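Local coordinates for protein mannitol dehydrogenase (Helicobacter pylori, PDB 3TWO) that probably reduces cinnamaldehydes to cinnamyl alcohols as a zinc-containing, NADP(H)-dependent medium-chain alcohol dehydrogenase, at residues Ser172-Gly184 and Lys232-Thr244. Sequence-based numbering, arbitrary orientation.
Sequences SKVTKGTKVGVAG and KEELDFIISTIPT. With NDP (NADPH dihydro-nicotinamide-adenine-dinucleotide phosphate), chain F.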
# COMPACT_ATOMS: atom_id res chain seq x y z
N SER B 172 0.85 12.30 -6.04
CA SER B 172 -0.43 12.28 -5.30
C SER B 172 -1.28 13.57 -5.51
O SER B 172 -2.31 13.73 -4.86
CB SER B 172 -0.18 12.04 -3.79
OG SER B 172 0.32 10.72 -3.52
N LYS B 173 -0.83 14.46 -6.39
CA LYS B 173 -1.57 15.69 -6.71
C LYS B 173 -1.82 16.58 -5.50
O LYS B 173 -2.89 17.15 -5.33
CB LYS B 173 -2.92 15.33 -7.36
CG LYS B 173 -2.83 14.66 -8.71
CD LYS B 173 -4.29 14.16 -8.98
CE LYS B 173 -4.59 13.99 -10.47
NZ LYS B 173 -3.38 13.34 -11.04
N VAL B 174 -0.84 16.71 -4.64
CA VAL B 174 -1.06 17.60 -3.51
C VAL B 174 -1.36 19.03 -4.05
O VAL B 174 -0.66 19.54 -4.95
CB VAL B 174 0.22 17.53 -2.59
CG1 VAL B 174 0.27 18.70 -1.63
CG2 VAL B 174 0.23 16.15 -1.88
N THR B 175 -2.40 19.67 -3.51
CA THR B 175 -2.76 20.96 -3.97
C THR B 175 -3.36 21.86 -2.85
O THR B 175 -3.18 21.61 -1.66
CB THR B 175 -3.68 20.84 -5.25
OG1 THR B 175 -3.88 22.13 -5.80
CG2 THR B 175 -5.07 20.24 -4.93
N LYS B 176 -4.01 22.95 -3.22
CA LYS B 176 -4.57 23.86 -2.21
C LYS B 176 -5.57 23.15 -1.27
O LYS B 176 -6.50 22.49 -1.71
CB LYS B 176 -5.27 25.00 -2.88
CG LYS B 176 -4.40 26.05 -3.61
CD LYS B 176 -5.46 27.00 -4.27
CE LYS B 176 -4.97 28.05 -5.21
NZ LYS B 176 -3.60 28.38 -4.86
N GLY B 177 -5.38 23.28 0.03
CA GLY B 177 -6.31 22.61 0.93
C GLY B 177 -6.03 21.16 1.22
O GLY B 177 -6.62 20.62 2.14
N THR B 178 -5.12 20.51 0.48
CA THR B 178 -4.74 19.12 0.81
C THR B 178 -4.20 19.13 2.21
O THR B 178 -3.34 19.99 2.51
CB THR B 178 -3.68 18.61 -0.13
OG1 THR B 178 -4.17 18.73 -1.47
CG2 THR B 178 -3.34 17.13 0.18
N LYS B 179 -4.72 18.27 3.09
CA LYS B 179 -4.01 18.06 4.35
C LYS B 179 -2.81 17.06 4.28
O LYS B 179 -2.99 15.84 4.08
CB LYS B 179 -4.97 17.70 5.48
CG LYS B 179 -6.10 18.76 5.63
CD LYS B 179 -6.97 18.41 6.87
CE LYS B 179 -7.94 19.58 7.18
NZ LYS B 179 -8.75 19.12 8.33
N VAL B 180 -1.60 17.59 4.50
CA VAL B 180 -0.36 16.84 4.29
C VAL B 180 0.38 16.63 5.63
O VAL B 180 0.63 17.59 6.38
CB VAL B 180 0.55 17.67 3.33
CG1 VAL B 180 2.04 17.30 3.44
CG2 VAL B 180 0.05 17.59 1.94
N GLY B 181 0.71 15.38 5.96
CA GLY B 181 1.63 15.12 7.09
C GLY B 181 3.04 14.79 6.57
O GLY B 181 3.21 14.12 5.54
N VAL B 182 4.05 15.25 7.31
CA VAL B 182 5.43 14.94 7.01
C VAL B 182 6.02 14.25 8.25
O VAL B 182 6.12 14.85 9.32
CB VAL B 182 6.28 16.18 6.61
CG1 VAL B 182 7.73 15.73 6.28
CG2 VAL B 182 5.68 16.89 5.41
N ALA B 183 6.39 12.98 8.11
CA ALA B 183 6.95 12.26 9.24
C ALA B 183 8.51 12.26 9.12
O ALA B 183 9.08 11.77 8.12
CB ALA B 183 6.37 10.84 9.27
N GLY B 184 9.19 12.78 10.14
CA GLY B 184 10.64 12.89 10.11
C GLY B 184 11.03 14.27 9.60
O GLY B 184 10.89 14.56 8.42
N LYS B 232 -5.25 14.52 15.87
CA LYS B 232 -6.62 14.13 16.08
C LYS B 232 -7.47 14.31 14.82
O LYS B 232 -8.68 14.29 14.88
CB LYS B 232 -7.17 14.86 17.31
CG LYS B 232 -6.39 14.43 18.56
CD LYS B 232 -6.97 13.05 19.01
CE LYS B 232 -5.96 12.09 19.70
NZ LYS B 232 -4.96 12.75 20.57
N GLU B 233 -6.83 14.43 13.67
CA GLU B 233 -7.47 14.90 12.46
C GLU B 233 -7.17 13.88 11.38
O GLU B 233 -6.14 13.25 11.43
CB GLU B 233 -6.72 16.19 12.11
CG GLU B 233 -7.10 16.88 10.86
CD GLU B 233 -6.60 18.32 10.82
OE1 GLU B 233 -5.41 18.63 11.04
OE2 GLU B 233 -7.43 19.16 10.49
N GLU B 234 -8.03 13.70 10.39
CA GLU B 234 -7.65 12.86 9.24
C GLU B 234 -6.85 13.64 8.18
O GLU B 234 -7.24 14.74 7.80
CB GLU B 234 -8.91 12.30 8.60
CG GLU B 234 -9.70 11.41 9.54
CD GLU B 234 -10.73 10.57 8.80
OE1 GLU B 234 -10.62 9.33 8.91
OE2 GLU B 234 -11.62 11.12 8.08
N LEU B 235 -5.76 13.06 7.69
CA LEU B 235 -4.96 13.72 6.68
C LEU B 235 -5.22 13.11 5.32
O LEU B 235 -5.61 11.97 5.25
CB LEU B 235 -3.45 13.64 7.03
CG LEU B 235 -3.15 14.10 8.48
CD1 LEU B 235 -1.64 14.17 8.79
CD2 LEU B 235 -3.72 15.47 8.70
N ASP B 236 -4.99 13.86 4.25
CA ASP B 236 -5.20 13.36 2.90
C ASP B 236 -3.95 12.68 2.35
O ASP B 236 -4.03 11.83 1.48
CB ASP B 236 -5.52 14.53 1.98
CG ASP B 236 -6.79 15.25 2.37
OD1 ASP B 236 -7.87 14.63 2.39
OD2 ASP B 236 -6.69 16.45 2.65
N PHE B 237 -2.80 13.12 2.83
CA PHE B 237 -1.57 12.68 2.31
C PHE B 237 -0.51 12.76 3.40
O PHE B 237 -0.43 13.74 4.15
CB PHE B 237 -1.18 13.52 1.07
CG PHE B 237 0.23 13.29 0.59
CD1 PHE B 237 0.47 12.46 -0.50
CD2 PHE B 237 1.32 13.88 1.26
CE1 PHE B 237 1.85 12.22 -0.97
CE2 PHE B 237 2.66 13.66 0.83
CZ PHE B 237 2.91 12.81 -0.30
N ILE B 238 0.29 11.70 3.52
CA ILE B 238 1.40 11.65 4.46
C ILE B 238 2.65 11.15 3.72
O ILE B 238 2.58 10.11 3.02
CB ILE B 238 1.12 10.71 5.65
CG1 ILE B 238 -0.06 11.24 6.52
CG2 ILE B 238 2.36 10.54 6.54
CD1 ILE B 238 -0.53 10.23 7.59
N ILE B 239 3.78 11.85 3.88
CA ILE B 239 5.05 11.31 3.37
C ILE B 239 5.92 10.98 4.56
O ILE B 239 6.10 11.83 5.45
CB ILE B 239 5.77 12.31 2.39
CG1 ILE B 239 7.13 11.78 1.94
CG2 ILE B 239 5.88 13.75 3.04
CD1 ILE B 239 7.74 12.61 0.85
N SER B 240 6.36 9.73 4.64
CA SER B 240 7.19 9.29 5.74
C SER B 240 8.67 9.21 5.32
O SER B 240 9.04 8.42 4.45
CB SER B 240 6.77 7.92 6.26
OG SER B 240 7.60 7.57 7.34
N THR B 241 9.50 10.04 5.96
CA THR B 241 10.92 10.03 5.68
C THR B 241 11.68 9.38 6.82
O THR B 241 12.90 9.54 6.88
CB THR B 241 11.48 11.44 5.54
OG1 THR B 241 11.66 12.02 6.87
CG2 THR B 241 10.56 12.31 4.66
N ILE B 242 10.97 8.71 7.75
CA ILE B 242 11.59 8.22 8.98
C ILE B 242 12.67 7.13 8.71
O ILE B 242 12.38 6.15 8.06
CB ILE B 242 10.53 7.60 9.91
CG1 ILE B 242 9.60 8.69 10.45
CG2 ILE B 242 11.20 6.87 11.05
CD1 ILE B 242 8.32 8.15 11.19
N PRO B 243 13.92 7.31 9.22
CA PRO B 243 15.02 6.35 8.94
C PRO B 243 15.32 5.38 10.11
O PRO B 243 16.32 4.66 10.06
CB PRO B 243 16.21 7.29 8.76
CG PRO B 243 15.96 8.31 9.91
CD PRO B 243 14.43 8.56 9.87
N THR B 244 14.51 5.42 11.18
CA THR B 244 14.67 4.53 12.34
C THR B 244 13.37 3.64 12.46
O THR B 244 12.41 3.78 11.68
CB THR B 244 14.87 5.32 13.70
OG1 THR B 244 13.68 6.05 13.99
CG2 THR B 244 16.09 6.32 13.67
PA NDP F . 18.06 12.84 8.12
O1A NDP F . 18.44 12.24 9.41
O2A NDP F . 18.05 14.38 7.78
O5B NDP F . 16.55 13.10 8.67
C5B NDP F . 15.76 12.03 9.41
C4B NDP F . 14.77 12.74 10.34
O4B NDP F . 13.73 11.88 10.95
C3B NDP F . 15.56 13.42 11.48
O3B NDP F . 15.05 14.80 11.61
C2B NDP F . 15.16 12.55 12.71
O2B NDP F . 15.19 13.44 13.85
C1B NDP F . 13.69 12.21 12.41
N9A NDP F . 13.26 10.91 12.97
C8A NDP F . 14.06 9.83 13.15
N7A NDP F . 13.29 8.86 13.61
C5A NDP F . 12.04 9.30 13.72
C6A NDP F . 10.86 8.72 14.14
N6A NDP F . 10.76 7.42 14.59
N1A NDP F . 9.78 9.50 14.13
C2A NDP F . 9.78 10.74 13.70
N3A NDP F . 10.89 11.31 13.28
C4A NDP F . 12.03 10.60 13.31
O3 NDP F . 17.50 11.87 7.01
PN NDP F . 17.25 12.22 5.54
O1N NDP F . 16.15 13.19 5.37
O2N NDP F . 18.52 12.49 4.69
O5D NDP F . 16.78 10.82 5.00
C5D NDP F . 15.68 10.12 5.76
C4D NDP F . 15.50 8.64 5.22
O4D NDP F . 15.15 8.84 3.84
C3D NDP F . 16.77 7.75 5.24
O3D NDP F . 16.37 6.40 5.61
C2D NDP F . 17.25 7.87 3.78
O2D NDP F . 17.95 6.73 3.41
C1D NDP F . 15.89 7.89 3.04
N1N NDP F . 15.97 8.35 1.62
C2N NDP F . 15.19 7.65 0.66
C3N NDP F . 15.22 8.03 -0.67
C7N NDP F . 14.30 7.32 -1.66
O7N NDP F . 13.29 6.72 -1.27
N7N NDP F . 14.52 7.62 -2.94
C4N NDP F . 16.06 9.09 -1.08
C5N NDP F . 16.82 9.83 -0.12
C6N NDP F . 16.79 9.46 1.21
P2B NDP F . 15.78 13.03 15.24
O1X NDP F . 16.78 14.27 15.62
O2X NDP F . 14.70 12.73 16.18
O3X NDP F . 16.73 11.78 15.00
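Val174 lays its CG2 methyl over one face of the Phe237 ring, offset toward the rim in a CH-pi contact 4.0 Å from the centroid, while Ser172 OG lies at the edge, in the ring plane. That hydroxyl hydrogen-bonds to Tyr289 and Asp260, so the ring meets a polar atom already engaged. Phe237 and Val180 lie side by side and point the same way, the ring swung off the strand by a chi1 of 170°, and Val180 CG2 approaches it obliquely. Val182 and Ile239 continue this side of the sheet through their CG2 methyls, 3.9 Å apart, beneath helix 187-198.

Strands 179-183 and 237-240 are parallel. Gly181 N donates to Phe237 O, Ile239 N to Gly181 O and Ala183 N to Ile239 O, this last nearly straight (174° at the hydrogen). On the other side, Leu235 CD1 packs 3.8 Å from Gly181 CA, against a residue without a side chain. At the N-terminal end Lys179 O accepts from both Asp236 N and Phe237 N, and the Asp236 side chain reaches across, its OD2 taking the Lys179 amide N at 2.7 Å through the anti lone pair. Beyond CG the Lys179 chain is extended, carrying NZ to a salt bridge with Glu233 OE2, which it meets from above the carboxylate plane.

The strands are the central pair of a Rossmann fold, and their C-terminal ends lead to NADPH. Thr241 N binds Ala183 O at 2.8 Å; beyond it, Ile242 CD1 lies 3.5 Å from adenine N1A of NDP, and Thr244 OG1 donates to N7A. Gly184 CA comes 3.4 Å from the ribose O4B. The contact thus runs from charged groups at one end through a largely apolar middle, and its main-chain bonds, which continue up to Thr241 N and Ala183 O, would hold the two cofactor-binding loops at a set spacing.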